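Local coordinates for DUF1460 domain-containing protein (Legionella pneumophila subsp. pneumophila, PDB 2IM9) that is of unknown function but belongs to an N-acetylmuramoyl-L-alanine amidase-like family of peptidase clan CA, and so probably acts on peptidoglycan or a related amide-linked substrate, at residues Gly72-Gly77 with Cys95-Asn100; Asn79-Gln84 with Leu202-Ala207; Arg128-Arg133 with Asn181-Asp186; Ser138-Asn143 with Ile174-Trp179. All blocks are in the same frame, centred on the assembly; numbering follows the deposited sequence.

Contact 1: residues Gly72-Gly77 with Cys95-Asn100; sequences GSLGEG and CDTYVN
Thr97, in the first turn of helix 95-107, meets Ser73 and Leu74 of a loop that runs across one side of that helix. In the papain-like fold of clan CA, a helix typically begins at a cysteine and packs on a strand bearing a histidine. The neighbourhood here is consistent with that plan: Cys95 starts the helix and touches His268 of strand 264-275, while Thr97 looks toward the loop.

The contact is buried and wholly van der Waals. The branched Thr97 presents two different atoms to two neighbours. Its CG2 methyl lies anti to the carbonyl carbon, and Leu74 CG rests against it at 3.7 Å, the two side chains passing at a slant. Leu74 CD1 reaches past this methyl to Thr97 CB at 3.8 Å. A leucine suits this buried place because its CG and one methyl, CD1, give an apolar surface to both CG2 and CB of the threonine. The hydroxyl of Thr97 (chi1 72°) sits between backbone N and carbonyl carbon, where it comes up against the small Ser73 side chain.

The two hydroxyls do not bond to each other. Ser73 OG is hydrogen-bonded to Ile70 O, and the threonine hydroxyl is satisfied within its own neighbourhood of the chain. Asp94 OD1 accepts from Thr97 N at the start of the helix. The closest approach of all is Ser73 CB to Thr97 OG1, 3.5 Å.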
# COMPACT_ATOMS: atom_id res chain seq x y z
N GLY A 72 -9.34 6.15 2.27
CA GLY A 72 -9.88 5.79 0.94
C GLY A 72 -9.71 6.95 -0.04
O GLY A 72 -10.67 7.41 -0.66
N SER A 73 -8.48 7.42 -0.18
CA SER A 73 -8.18 8.66 -0.91
C SER A 73 -8.55 8.64 -2.40
O SER A 73 -8.85 9.68 -2.98
CB SER A 73 -6.70 8.99 -0.79
OG SER A 73 -6.43 9.68 0.44
N LEU A 74 -8.46 7.46 -3.01
CA LEU A 74 -8.59 7.33 -4.47
C LEU A 74 -9.74 6.43 -4.86
O LEU A 74 -10.12 5.51 -4.11
CB LEU A 74 -7.29 6.76 -5.08
CG LEU A 74 -6.03 7.61 -4.82
CD1 LEU A 74 -4.80 7.03 -5.55
CD2 LEU A 74 -6.29 9.03 -5.28
N GLY A 75 -10.27 6.67 -6.06
CA GLY A 75 -11.27 5.80 -6.66
C GLY A 75 -10.96 5.55 -8.13
O GLY A 75 -9.79 5.47 -8.53
N GLU A 76 -12.01 5.39 -8.93
CA GLU A 76 -11.84 5.12 -10.36
C GLU A 76 -11.98 6.39 -11.20
O GLU A 76 -11.83 6.34 -12.43
CB GLU A 76 -12.82 4.04 -10.83
CG GLU A 76 -12.32 2.61 -10.59
CD GLU A 76 -12.16 2.29 -9.11
OE1 GLU A 76 -13.19 2.23 -8.39
OE2 GLU A 76 -11.00 2.11 -8.67
N GLY A 77 -12.22 7.52 -10.54
CA GLY A 77 -12.20 8.82 -11.22
C GLY A 77 -13.56 9.40 -11.53
O GLY A 77 -14.61 8.79 -11.24
N CYS A 95 -2.77 4.95 3.73
CA CYS A 95 -1.49 4.25 3.72
C CYS A 95 -1.20 3.61 2.37
O CYS A 95 -0.05 3.62 1.91
CB CYS A 95 -1.38 3.21 4.84
SG CYS A 95 -2.51 1.84 4.71
N ASP A 96 -2.24 3.08 1.73
CA ASP A 96 -2.11 2.38 0.45
C ASP A 96 -1.87 3.35 -0.70
O ASP A 96 -1.00 3.12 -1.53
CB ASP A 96 -3.40 1.59 0.13
CG ASP A 96 -3.80 0.64 1.24
OD1 ASP A 96 -2.97 -0.19 1.64
OD2 ASP A 96 -4.96 0.72 1.70
N THR A 97 -2.64 4.43 -0.75
CA THR A 97 -2.49 5.38 -1.85
C THR A 97 -1.16 6.14 -1.77
O THR A 97 -0.60 6.53 -2.80
CB THR A 97 -3.69 6.34 -1.98
OG1 THR A 97 -3.69 7.28 -0.89
CG2 THR A 97 -5.02 5.55 -1.96
N TYR A 98 -0.65 6.36 -0.56
CA TYR A 98 0.66 6.97 -0.42
C TYR A 98 1.74 6.11 -1.07
O TYR A 98 2.53 6.59 -1.87
CB TYR A 98 0.97 7.21 1.06
CG TYR A 98 2.31 7.85 1.32
CD1 TYR A 98 2.62 9.11 0.80
CD2 TYR A 98 3.25 7.21 2.14
CE1 TYR A 98 3.87 9.70 1.07
CE2 TYR A 98 4.49 7.79 2.40
CZ TYR A 98 4.78 9.03 1.87
OH TYR A 98 6.00 9.59 2.15
N VAL A 99 1.76 4.83 -0.73
CA VAL A 99 2.80 3.95 -1.27
C VAL A 99 2.65 3.84 -2.80
O VAL A 99 3.64 3.95 -3.53
CB VAL A 99 2.76 2.59 -0.54
CG1 VAL A 99 3.58 1.54 -1.28
CG2 VAL A 99 3.31 2.77 0.87
N ASN A 100 1.41 3.66 -3.26
CA ASN A 100 1.16 3.55 -4.71
C ASN A 100 1.58 4.81 -5.47
O ASN A 100 2.17 4.73 -6.55
CB ASN A 100 -0.33 3.31 -4.95
CG ASN A 100 -0.70 1.85 -4.85
OD1 ASN A 100 0.09 0.98 -5.20
ND2 ASN A 100 -1.92 1.57 -4.40

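Contact 2: residues Asn79-Gln84 with Leu202-Ala207; sequences NARYDQ and LVELKA
Arg81 comes first and grips Glu204 side-on with two nitrogens. NE binds Glu204 OE2 at 2.9 Å and NH2 binds Glu204 OE1 at 2.8 Å, both nearly straight. The carboxylate answers with the syn lone pair of each oxygen, and the two planar groups are almost coplanar, 11° apart. Arginine suits this spot because NE and NH2 offer two N-H bonds side by side, one for each oxygen; the bend of its chain at chi2 (56°) places that edge, whereas Glu204 reaches out from the helix with CG anti to its own backbone N.

Tyr82 follows and lies on the helix. Leu205 CD1 sits over the centre of one ring face in a CH-pi contact, 4.0 Å from the centroid, and Leu205 CB touches Tyr82 CE1 at 3.7 Å. Arg81 CG lies over the opposite face, offset toward the rim, so the ring is sandwiched between aliphatic atoms. The phenol oxygen approaches Glu204 OE2, already held by Arg81 NE, but that bond is weak and doubtful, the hydroxyl having a second possible acceptor.

Asp83 takes no part and instead forms salt bridges with Arg189 and Arg133. Gln84 closes the loop on itself, its NE2 bonding Ala80 O at 2.8 Å in the carbonyl plane. The whole is a compact loop docked on helix 195-209, which lies in a stretch predicted to be coiled coil, by a bidentate arginine-carboxylate salt bridge beside a tyrosine-leucine CH-pi contact.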
# COMPACT_ATOMS: atom_id res chain seq x y z
N ASN A 79 -16.94 10.25 -13.28
CA ASN A 79 -17.81 9.43 -14.09
C ASN A 79 -17.70 7.93 -13.83
O ASN A 79 -18.28 7.14 -14.58
CB ASN A 79 -17.60 9.72 -15.59
CG ASN A 79 -17.62 11.21 -15.90
OD1 ASN A 79 -18.62 11.88 -15.65
ND2 ASN A 79 -16.52 11.74 -16.45
N ALA A 80 -16.97 7.53 -12.79
CA ALA A 80 -16.82 6.10 -12.51
C ALA A 80 -18.14 5.47 -12.08
O ALA A 80 -19.01 6.15 -11.54
CB ALA A 80 -15.74 5.87 -11.45
N ARG A 81 -18.29 4.17 -12.31
CA ARG A 81 -19.57 3.52 -12.03
C ARG A 81 -19.81 3.39 -10.52
O ARG A 81 -20.93 3.60 -10.05
CB ARG A 81 -19.62 2.14 -12.70
CG ARG A 81 -20.95 1.35 -12.46
CD ARG A 81 -22.19 2.14 -12.89
NE ARG A 81 -23.37 1.27 -12.94
CZ ARG A 81 -24.56 1.67 -13.37
NH1 ARG A 81 -24.72 2.92 -13.80
NH2 ARG A 81 -25.57 0.81 -13.39
N TYR A 82 -18.77 3.01 -9.77
CA TYR A 82 -18.96 2.70 -8.34
C TYR A 82 -18.27 3.67 -7.39
O TYR A 82 -18.79 3.94 -6.31
CB TYR A 82 -18.49 1.26 -8.02
CG TYR A 82 -19.14 0.26 -8.95
CD1 TYR A 82 -20.48 -0.08 -8.80
CD2 TYR A 82 -18.41 -0.31 -10.00
CE1 TYR A 82 -21.11 -0.98 -9.69
CE2 TYR A 82 -19.02 -1.22 -10.89
CZ TYR A 82 -20.37 -1.54 -10.73
OH TYR A 82 -20.99 -2.41 -11.59
N ASP A 83 -17.09 4.16 -7.77
CA ASP A 83 -16.31 4.99 -6.86
C ASP A 83 -15.67 6.14 -7.63
O ASP A 83 -14.68 5.95 -8.33
CB ASP A 83 -15.22 4.16 -6.16
CG ASP A 83 -14.49 4.94 -5.07
OD1 ASP A 83 -14.64 6.20 -4.98
OD2 ASP A 83 -13.78 4.28 -4.27
N GLN A 84 -16.27 7.33 -7.48
CA GLN A 84 -15.89 8.51 -8.29
C GLN A 84 -14.89 9.43 -7.60
O GLN A 84 -14.72 10.60 -7.98
CB GLN A 84 -17.16 9.28 -8.70
CG GLN A 84 -18.17 8.41 -9.49
CD GLN A 84 -19.41 9.19 -9.95
OE1 GLN A 84 -19.78 10.21 -9.36
NE2 GLN A 84 -20.05 8.69 -11.00
N LEU A 202 -24.85 -0.79 -5.81
CA LEU A 202 -24.33 -1.79 -4.85
C LEU A 202 -24.77 -3.22 -5.19
O LEU A 202 -23.95 -4.13 -5.18
CB LEU A 202 -24.71 -1.45 -3.42
CG LEU A 202 -24.03 -2.34 -2.37
CD1 LEU A 202 -22.50 -2.21 -2.39
CD2 LEU A 202 -24.66 -1.98 -0.98
N VAL A 203 -26.05 -3.43 -5.50
CA VAL A 203 -26.54 -4.76 -5.90
C VAL A 203 -25.80 -5.25 -7.14
O VAL A 203 -25.43 -6.42 -7.24
CB VAL A 203 -28.09 -4.76 -6.18
CG1 VAL A 203 -28.53 -6.10 -6.78
CG2 VAL A 203 -28.85 -4.42 -4.92
N GLU A 204 -25.58 -4.33 -8.08
CA GLU A 204 -24.87 -4.65 -9.31
C GLU A 204 -23.43 -5.09 -9.04
O GLU A 204 -22.94 -6.11 -9.57
CB GLU A 204 -24.89 -3.42 -10.20
CG GLU A 204 -24.24 -3.57 -11.54
CD GLU A 204 -24.28 -2.24 -12.25
OE1 GLU A 204 -25.34 -1.91 -12.83
OE2 GLU A 204 -23.27 -1.50 -12.18
N LEU A 205 -22.76 -4.32 -8.19
CA LEU A 205 -21.40 -4.61 -7.79
C LEU A 205 -21.32 -5.94 -7.03
O LEU A 205 -20.40 -6.74 -7.26
CB LEU A 205 -20.85 -3.48 -6.91
CG LEU A 205 -19.38 -3.63 -6.50
CD1 LEU A 205 -18.44 -3.72 -7.71
CD2 LEU A 205 -18.99 -2.54 -5.50
N LYS A 206 -22.27 -6.18 -6.13
CA LYS A 206 -22.25 -7.44 -5.37
C LYS A 206 -22.47 -8.66 -6.25
O LYS A 206 -21.92 -9.75 -6.00
CB LYS A 206 -23.29 -7.41 -4.26
CG LYS A 206 -22.87 -6.52 -3.10
CD LYS A 206 -23.92 -6.57 -2.02
CE LYS A 206 -23.47 -5.78 -0.81
NZ LYS A 206 -24.43 -5.96 0.29
N ALA A 207 -23.29 -8.47 -7.29
CA ALA A 207 -23.56 -9.55 -8.24
C ALA A 207 -22.26 -9.96 -8.93
O ALA A 207 -22.02 -11.16 -9.13
CB ALA A 207 -24.64 -9.16 -9.25

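Contact 3: residues Arg128-Arg133 with Asn181-Asp186; sequences RSYINR and NHKTID
Tyr130 and Lys183 are the two residues that meet where a type I beta turn, Tyr130 to Arg133, faces the loop between helices 176-181 and 195-209. An ST motif leads into the turn: Ser129 OG accepts from Asn132 N at 3.1 Å, a job for which a short hydroxyl side chain is well suited.

The packed part is the far end of the tyrosine. Its ring, buried among Tyr82, Leu205 and Trp179, sends the hydroxyl toward the other loop, and Lys183, arriving from the opposite direction, donates from NZ to Tyr130 OH at 3.0 Å. A bend at the last torsion of the lysine (chi4 -56°) turns NZ to the phenol and leaves CE 3.5 Å from Tyr130 OH and oblique to the ring. A long, flexible chain is what lets a charge set on an outer loop reach this depth. The ammonium also makes a cation-pi contact with Trp179 and has another hydrogen bond nearby. Arg133, the last residue of the turn, makes salt bridges to Glu76 and Asp83. On this held side of the facing loop, Lys206 NZ binds the carbonyls of Asn181 and Lys183.

Thr184, Ile185 and Asp186, by contrast, are exposed and make no contact with the turn. They include an ST turn in which Thr184 OG1 takes the N-H of Asp186 at 3.3 Å.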
# COMPACT_ATOMS: atom_id res chain seq x y z
N ARG A 128 -8.84 -0.53 -15.58
CA ARG A 128 -9.51 0.24 -14.53
C ARG A 128 -10.95 -0.21 -14.26
O ARG A 128 -11.84 -0.08 -15.11
CB ARG A 128 -9.50 1.73 -14.89
CG ARG A 128 -10.21 2.62 -13.85
CD ARG A 128 -10.60 4.00 -14.45
NE ARG A 128 -9.54 4.57 -15.27
CZ ARG A 128 -8.34 4.92 -14.82
NH1 ARG A 128 -7.45 5.44 -15.66
NH2 ARG A 128 -8.02 4.76 -13.54
N SER A 129 -11.16 -0.72 -13.05
CA SER A 129 -12.51 -1.06 -12.59
C SER A 129 -12.45 -1.31 -11.11
O SER A 129 -11.38 -1.64 -10.57
CB SER A 129 -13.05 -2.30 -13.32
OG SER A 129 -12.40 -3.48 -12.86
N TYR A 130 -13.59 -1.16 -10.43
CA TYR A 130 -13.65 -1.46 -9.00
C TYR A 130 -13.13 -2.88 -8.70
O TYR A 130 -12.29 -3.06 -7.82
CB TYR A 130 -15.05 -1.25 -8.41
CG TYR A 130 -15.00 -1.30 -6.89
CD1 TYR A 130 -14.85 -0.14 -6.15
CD2 TYR A 130 -15.04 -2.52 -6.21
CE1 TYR A 130 -14.79 -0.18 -4.76
CE2 TYR A 130 -14.96 -2.58 -4.81
CZ TYR A 130 -14.83 -1.41 -4.10
OH TYR A 130 -14.74 -1.44 -2.72
N ILE A 131 -13.61 -3.88 -9.44
CA ILE A 131 -13.26 -5.26 -9.09
C ILE A 131 -11.81 -5.57 -9.41
O ILE A 131 -11.24 -6.46 -8.80
CB ILE A 131 -14.18 -6.32 -9.72
CG1 ILE A 131 -13.96 -6.38 -11.24
CG2 ILE A 131 -15.64 -6.09 -9.32
CD1 ILE A 131 -14.53 -7.63 -11.87
N ASN A 132 -11.23 -4.86 -10.39
CA ASN A 132 -9.82 -5.05 -10.74
C ASN A 132 -8.87 -4.29 -9.81
O ASN A 132 -7.66 -4.51 -9.83
CB ASN A 132 -9.55 -4.62 -12.19
CG ASN A 132 -9.96 -5.66 -13.21
OD1 ASN A 132 -10.27 -6.81 -12.87
ND2 ASN A 132 -9.98 -5.26 -14.47
N ARG A 133 -9.38 -3.36 -9.02
CA ARG A 133 -8.51 -2.64 -8.10
C ARG A 133 -7.81 -3.63 -7.18
O ARG A 133 -8.40 -4.62 -6.74
CB ARG A 133 -9.30 -1.61 -7.28
CG ARG A 133 -8.40 -0.44 -6.80
CD ARG A 133 -9.04 0.36 -5.67
NE ARG A 133 -10.25 1.08 -6.08
CZ ARG A 133 -11.07 1.71 -5.24
NH1 ARG A 133 -10.79 1.73 -3.93
NH2 ARG A 133 -12.16 2.34 -5.70
N ASN A 181 -20.21 -9.30 -0.15
CA ASN A 181 -21.53 -9.47 0.45
C ASN A 181 -21.72 -8.57 1.65
O ASN A 181 -22.83 -8.09 1.90
CB ASN A 181 -21.78 -10.94 0.81
CG ASN A 181 -23.17 -11.17 1.33
OD1 ASN A 181 -24.18 -10.85 0.67
ND2 ASN A 181 -23.25 -11.73 2.52
N HIS A 182 -20.64 -8.34 2.39
CA HIS A 182 -20.65 -7.47 3.58
C HIS A 182 -20.69 -5.96 3.31
O HIS A 182 -20.81 -5.16 4.24
CB HIS A 182 -19.44 -7.78 4.46
CG HIS A 182 -19.71 -8.81 5.52
ND1 HIS A 182 -19.83 -10.15 5.25
CD2 HIS A 182 -19.91 -8.68 6.85
CE1 HIS A 182 -20.05 -10.81 6.38
NE2 HIS A 182 -20.10 -9.94 7.36
N LYS A 183 -20.52 -5.55 2.06
CA LYS A 183 -20.46 -4.12 1.77
C LYS A 183 -21.78 -3.39 1.96
O LYS A 183 -22.86 -3.96 1.81
CB LYS A 183 -19.95 -3.88 0.35
CG LYS A 183 -18.50 -4.25 0.17
CD LYS A 183 -18.07 -4.03 -1.28
CE LYS A 183 -16.53 -4.12 -1.44
NZ LYS A 183 -15.82 -3.16 -0.53
N THR A 184 -21.65 -2.11 2.28
CA THR A 184 -22.82 -1.23 2.42
C THR A 184 -22.76 -0.16 1.34
O THR A 184 -21.81 -0.10 0.57
CB THR A 184 -22.83 -0.52 3.79
OG1 THR A 184 -21.73 0.38 3.86
CG2 THR A 184 -22.73 -1.54 4.94
N ILE A 185 -23.75 0.73 1.34
CA ILE A 185 -23.77 1.82 0.36
C ILE A 185 -22.55 2.75 0.45
O ILE A 185 -22.26 3.49 -0.50
CB ILE A 185 -25.09 2.63 0.39
CG1 ILE A 185 -25.32 3.25 1.77
CG2 ILE A 185 -26.26 1.73 -0.04
CD1 ILE A 185 -26.41 4.30 1.74
N ASP A 186 -21.83 2.70 1.58
CA ASP A 186 -20.61 3.52 1.76
C ASP A 186 -19.52 3.18 0.74
O ASP A 186 -18.64 3.99 0.46
CB ASP A 186 -20.03 3.33 3.17
CG ASP A 186 -20.76 4.15 4.22
OD1 ASP A 186 -21.77 4.82 3.89
OD2 ASP A 186 -20.30 4.10 5.38

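Contact 4: residues Ser138-Asn143 with Ile174-Trp179; sequences SIDWNN and INKPQW
Asp140 and Lys176 approach from opposite directions and their ends meet in a salt bridge, with Lys176 NZ 2.7 Å from Asp140 OD1. The lysine is extended beyond CG, which carries its ammonium across to the aspartate, and the bond uses the syn lone pair of OD1, on the side of the other oxygen. A water completes the approach, donating to Asp140 OD2 at 2.7 Å and accepting from Lys176 NZ at 3.2 Å. OD2 also receives the backbone N-H of Phe136, and this second bond would hold the carboxylate in its rotation.

The partners belong to helix 137-147, widened by a pi-type turn in which Asn143 N bonds Ser138 O, and to the junction where edge strand 168-175 of the antiparallel sheet runs into helix 176-181. Asn175 is the N-cap of that short helix, a place where asparagine is apt because its side-chain oxygen can accept from a first-turn N-H. Asn175 OD1 takes Gln178 N at 3.0 Å, the donor lying 52° out of the carbonyl plane.

Beside the charged pair, Ile139 and Ile174 lie alongside one another, running in contrary directions. With CG1 between backbone N and carbonyl carbon (chi1 58°), Ile139 throws this arm toward the strand, and its CD1 comes to 3.7 Å from Ile174 CG2. The same CD1 meets Lys176 CE, tip to tip, so a single methyl covers both the isoleucine and the aliphatic part of the lysine.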
# COMPACT_ATOMS: atom_id res chain seq x y z
N SER A 138 -2.10 -8.40 0.19
CA SER A 138 -1.38 -9.66 -0.05
C SER A 138 -1.74 -10.29 -1.39
O SER A 138 -0.91 -10.32 -2.32
CB SER A 138 -1.58 -10.64 1.11
OG SER A 138 -2.95 -10.96 1.28
N ILE A 139 -2.97 -10.76 -1.51
CA ILE A 139 -3.34 -11.60 -2.65
C ILE A 139 -3.55 -10.84 -3.95
O ILE A 139 -3.52 -11.43 -5.04
CB ILE A 139 -4.56 -12.49 -2.31
CG1 ILE A 139 -5.75 -11.64 -1.92
CG2 ILE A 139 -4.21 -13.47 -1.18
CD1 ILE A 139 -6.97 -11.95 -2.71
N ASP A 140 -3.76 -9.52 -3.84
CA ASP A 140 -3.84 -8.67 -5.03
C ASP A 140 -2.53 -7.91 -5.25
O ASP A 140 -1.81 -8.15 -6.21
CB ASP A 140 -4.98 -7.66 -4.93
CG ASP A 140 -6.35 -8.29 -4.89
OD1 ASP A 140 -6.57 -9.33 -5.55
OD2 ASP A 140 -7.22 -7.70 -4.23
N TRP A 141 -2.23 -6.97 -4.36
CA TRP A 141 -1.17 -5.99 -4.63
C TRP A 141 0.21 -6.62 -4.64
O TRP A 141 0.95 -6.48 -5.63
CB TRP A 141 -1.23 -4.84 -3.60
CG TRP A 141 -0.41 -3.63 -3.97
CD1 TRP A 141 -0.75 -2.63 -4.85
CD2 TRP A 141 0.86 -3.24 -3.41
NE1 TRP A 141 0.23 -1.67 -4.90
CE2 TRP A 141 1.24 -2.02 -4.04
CE3 TRP A 141 1.72 -3.81 -2.47
CZ2 TRP A 141 2.43 -1.36 -3.73
CZ3 TRP A 141 2.91 -3.16 -2.16
CH2 TRP A 141 3.26 -1.93 -2.79
N ASN A 142 0.58 -7.28 -3.54
CA ASN A 142 1.87 -7.98 -3.51
C ASN A 142 1.96 -8.97 -4.68
O ASN A 142 2.95 -8.99 -5.42
CB ASN A 142 2.05 -8.76 -2.21
CG ASN A 142 2.37 -7.88 -1.02
OD1 ASN A 142 2.55 -6.66 -1.14
ND2 ASN A 142 2.47 -8.50 0.15
N ASN A 143 0.94 -9.80 -4.83
CA ASN A 143 0.97 -10.86 -5.84
C ASN A 143 1.19 -10.32 -7.26
O ASN A 143 2.14 -10.72 -7.96
CB ASN A 143 -0.32 -11.68 -5.76
CG ASN A 143 -0.41 -12.73 -6.85
OD1 ASN A 143 0.38 -13.66 -6.88
ND2 ASN A 143 -1.37 -12.56 -7.76
N ILE A 174 -8.74 -15.24 2.19
CA ILE A 174 -9.37 -14.03 1.66
C ILE A 174 -10.52 -14.46 0.78
O ILE A 174 -10.31 -14.97 -0.33
CB ILE A 174 -8.40 -13.14 0.81
CG1 ILE A 174 -7.09 -12.84 1.55
CG2 ILE A 174 -9.12 -11.86 0.36
CD1 ILE A 174 -7.22 -12.00 2.80
N ASN A 175 -11.73 -14.24 1.27
CA ASN A 175 -12.94 -14.70 0.60
C ASN A 175 -13.57 -13.48 -0.06
O ASN A 175 -14.31 -12.73 0.60
CB ASN A 175 -13.87 -15.32 1.66
CG ASN A 175 -15.13 -15.94 1.06
OD1 ASN A 175 -15.67 -15.46 0.07
ND2 ASN A 175 -15.63 -17.02 1.70
N LYS A 176 -13.27 -13.24 -1.34
CA LYS A 176 -13.78 -12.04 -2.00
C LYS A 176 -15.32 -11.98 -2.05
O LYS A 176 -15.90 -10.94 -1.72
CB LYS A 176 -13.16 -11.85 -3.39
CG LYS A 176 -11.75 -11.34 -3.32
CD LYS A 176 -11.24 -10.91 -4.70
CE LYS A 176 -9.78 -10.47 -4.58
NZ LYS A 176 -9.14 -10.20 -5.91
N PRO A 177 -15.98 -13.10 -2.44
CA PRO A 177 -17.45 -13.00 -2.45
C PRO A 177 -18.07 -12.63 -1.11
O PRO A 177 -19.02 -11.84 -1.06
CB PRO A 177 -17.90 -14.40 -2.92
CG PRO A 177 -16.74 -14.88 -3.75
CD PRO A 177 -15.53 -14.41 -2.94
N GLN A 178 -17.52 -13.15 -0.00
CA GLN A 178 -18.06 -12.76 1.30
C GLN A 178 -17.72 -11.31 1.67
O GLN A 178 -18.51 -10.58 2.31
CB GLN A 178 -17.59 -13.73 2.40
CG GLN A 178 -18.40 -13.60 3.68
CD GLN A 178 -19.89 -13.90 3.46
OE1 GLN A 178 -20.70 -12.99 3.36
NE2 GLN A 178 -20.23 -15.17 3.32
N TRP A 179 -16.55 -10.85 1.25
CA TRP A 179 -16.18 -9.45 1.47
C TRP A 179 -17.16 -8.55 0.70
O TRP A 179 -17.66 -7.55 1.25
CB TRP A 179 -14.75 -9.24 1.00
CG TRP A 179 -14.20 -7.84 1.15
CD1 TRP A 179 -13.89 -7.19 2.31
CD2 TRP A 179 -13.83 -6.96 0.08
NE1 TRP A 179 -13.37 -5.94 2.04
CE2 TRP A 179 -13.33 -5.77 0.67
CE3 TRP A 179 -13.89 -7.05 -1.32
CZ2 TRP A 179 -12.87 -4.67 -0.09
CZ3 TRP A 179 -13.44 -5.95 -2.09
CH2 TRP A 179 -12.94 -4.78 -1.47
O HOH W 1 -9.46 -7.06 -5.58

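Overall arrangement
From the N terminus, contact 1 closes first, bringing the loop after helix 53-63 back to the start of helix 95-107. Contact 2 opens within that short loop, at residues 79-84, and closes much later on helix 195-209, so the two cross. Contact 3 is nested inside contact 2, and contact 4 inside contact 3, while contact 1 precedes both in series. Contact 2 joins loop 79-84 to helix 195-209; contact 3, its centre about 7 Å from that of contact 2, joins the loop before helix 137-147 to the one between helices 176-181 and 195-209. Contact 4 ties helix 137-147 to the edge of the sheet. Arg133 is shared by contacts 1 to 3, and Asn100 with Trp141 joins contacts 1 and 4.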